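Local coordinates for protein beta-galactosidase/beta-glucuronidase (Faecalibacterium prausnitzii L2-6, PDB 6MVF) that binds flavin mononucleotide and is a glycoside hydrolase of family 2, probably cleaving beta-glucuronides in the human gut, at residues 589-594 with 649-654. Residues are numbered along the deposited sequence; the frame is centred on the assembly and turned at random.
Sequences AQRAGE and ITLEKV
Gln590 lies alongside Glu652 on one face of the sheet, both side chains pointing the same way, and its CB and CG run across the methyls of Val654, CB standing 3.7 Å from Val654 CG2. With CG anti to the carbonyl carbon, beside the backbone N (chi1 -75°), the extended chain carries NE2 to 3.1 Å from Glu652 OE1. That oxygen lies close to the amide plane, but NE2 comes to its syn side from 27° out of the carboxylate plane; the two planes are 56° apart. Glu652 OE1 also forms a salt bridge with Arg229 of the second subunit. Below these side chains the backbones pair in parallel: Glu652 N donates to Ala589 O, and Glu652 O accepts Arg591 N at 2.9 Å. Val654 N reaches Arg591 O less directly, from above the carbonyl plane. On the other face, Leu651 CD1 rests over the Arg591 guanidinium, 3.5 Å from NE, while NH1 bonds to Glu597 O and Thr596 OG1, NE to His588 O and NH2 to Gly585 O. The pairing makes 590-592 the outermost strand, within this chain, of a C-terminal mixed sheet far from the flavin. Cut back to an alanine here, Gln590 would probably leave Glu652 without its amide partner and open a gap beside Val654 CG1. The chemistry implies that one carboxylate links this strand pairing to the subunit interface, whereas the buried arginine combines apolar cover with bonds to nearby loop and strand.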
loop_
_atom_site.group_PDB
_atom_site.type_symbol
_atom_site.label_atom_id
_atom_site.label_comp_id
_atom_site.label_asym_id
_atom_site.label_seq_id
_atom_site.Cartn_x
_atom_site.Cartn_y
_atom_site.Cartn_z
ATOM N N ALA A 589 2.889 -41.944 -5.591
ATOM C CA ALA A 589 4.085 -41.872 -4.753
ATOM C C ALA A 589 4.741 -43.240 -4.557
ATOM O O ALA A 589 5.972 -43.349 -4.545
ATOM C CB ALA A 589 3.730 -41.251 -3.406
ATOM N N GLN A 590 3.951 -44.290 -4.394
ATOM C CA GLN A 590 4.473 -45.630 -4.141
ATOM C C GLN A 590 4.284 -46.484 -5.389
ATOM O O GLN A 590 3.153 -46.700 -5.831
ATOM C CB GLN A 590 3.778 -46.245 -2.925
ATOM C CG GLN A 590 4.256 -45.652 -1.600
ATOM C CD GLN A 590 3.278 -45.892 -0.468
ATOM O OE1 GLN A 590 2.136 -46.246 -0.709
ATOM N NE2 GLN A 590 3.720 -45.690 0.774
ATOM N N ARG A 591 5.389 -46.961 -5.959
ATOM C CA ARG A 591 5.388 -47.650 -7.249
ATOM C C ARG A 591 5.844 -49.091 -7.076
ATOM O O ARG A 591 6.966 -49.340 -6.624
ATOM C CB ARG A 591 6.291 -46.931 -8.257
ATOM C CG ARG A 591 5.975 -45.461 -8.372
ATOM C CD ARG A 591 5.837 -45.051 -9.783
ATOM N NE ARG A 591 5.413 -43.666 -9.922
ATOM C CZ ARG A 591 5.576 -42.983 -11.047
ATOM N NH1 ARG A 591 6.154 -43.584 -12.077
ATOM N NH2 ARG A 591 5.178 -41.719 -11.146
ATOM N N ALA A 592 4.983 -50.030 -7.462
ATOM C CA ALA A 592 5.286 -51.453 -7.453
ATOM C C ALA A 592 5.665 -51.920 -8.851
ATOM O O ALA A 592 5.103 -51.461 -9.850
ATOM C CB ALA A 592 4.087 -52.255 -6.943
ATOM N N GLY A 593 6.625 -52.833 -8.917
ATOM C CA GLY A 593 7.097 -53.336 -10.198
ATOM C C GLY A 593 8.607 -53.306 -10.324
ATOM O O GLY A 593 9.287 -52.533 -9.643
ATOM N N GLU A 594 9.159 -54.154 -11.185
ATOM C CA GLU A 594 10.607 -54.153 -11.348
ATOM C C GLU A 594 11.072 -52.866 -12.014
ATOM O O GLU A 594 12.143 -52.343 -11.682
ATOM C CB GLU A 594 11.051 -55.377 -12.144
ATOM C CG GLU A 594 12.417 -55.899 -11.721
ATOM C CD GLU A 594 13.508 -55.622 -12.752
ATOM O OE1 GLU A 594 13.328 -55.995 -13.938
ATOM O OE2 GLU A 594 14.550 -55.030 -12.375
ATOM N N ILE A 649 11.465 -34.992 -7.772
ATOM C CA ILE A 649 10.455 -35.573 -6.906
ATOM C C ILE A 649 11.049 -36.806 -6.229
ATOM O O ILE A 649 12.122 -37.293 -6.588
ATOM C CB ILE A 649 9.165 -35.929 -7.668
ATOM C CG1 ILE A 649 9.317 -37.260 -8.397
ATOM C CG2 ILE A 649 8.794 -34.816 -8.655
ATOM C CD1 ILE A 649 8.107 -37.611 -9.218
ATOM N N THR A 650 10.342 -37.303 -5.227
ATOM C CA THR A 650 10.752 -38.501 -4.512
ATOM C C THR A 650 9.678 -39.564 -4.673
ATOM O O THR A 650 8.487 -39.290 -4.473
ATOM C CB THR A 650 11.002 -38.212 -3.033
ATOM O OG1 THR A 650 12.019 -37.210 -2.913
ATOM C CG2 THR A 650 11.444 -39.483 -2.330
ATOM N N LEU A 651 10.102 -40.757 -5.064
ATOM C CA LEU A 651 9.230 -41.908 -5.203
ATOM C C LEU A 651 9.725 -43.002 -4.270
ATOM O O LEU A 651 10.885 -42.998 -3.840
ATOM C CB LEU A 651 9.191 -42.409 -6.653
ATOM C CG LEU A 651 8.539 -41.440 -7.665
ATOM C CD1 LEU A 651 8.406 -42.081 -9.031
ATOM C CD2 LEU A 651 7.169 -40.914 -7.194
ATOM N N GLU A 652 8.815 -43.913 -3.922
ATOM C CA GLU A 652 9.126 -45.064 -3.085
ATOM C C GLU A 652 8.843 -46.336 -3.868
ATOM O O GLU A 652 7.724 -46.531 -4.359
ATOM C CB GLU A 652 8.316 -45.046 -1.787
ATOM C CG GLU A 652 8.805 -46.064 -0.737
ATOM C CD GLU A 652 7.878 -46.202 0.487
ATOM O OE1 GLU A 652 6.806 -45.552 0.507
ATOM O OE2 GLU A 652 8.220 -46.980 1.422
ATOM N N LYS A 653 9.850 -47.201 -3.985
ATOM C CA LYS A 653 9.604 -48.560 -4.445
ATOM C C LYS A 653 8.874 -49.357 -3.369
ATOM O O LYS A 653 9.243 -49.332 -2.191
ATOM C CB LYS A 653 10.912 -49.255 -4.822
ATOM C CG LYS A 653 10.662 -50.600 -5.522
ATOM C CD LYS A 653 11.931 -51.298 -5.978
ATOM C CE LYS A 653 11.583 -52.681 -6.509
ATOM N NZ LYS A 653 12.668 -53.264 -7.319
ATOM N N VAL A 654 7.820 -50.058 -3.772
ATOM C CA VAL A 654 7.028 -50.876 -2.861
ATOM C C VAL A 654 6.714 -52.202 -3.544
ATOM O O VAL A 654 6.829 -52.347 -4.764
ATOM C CB VAL A 654 5.719 -50.181 -2.411
ATOM C CG1 VAL A 654 6.027 -49.010 -1.519
ATOM C CG2 VAL A 654 4.909 -49.726 -3.611
#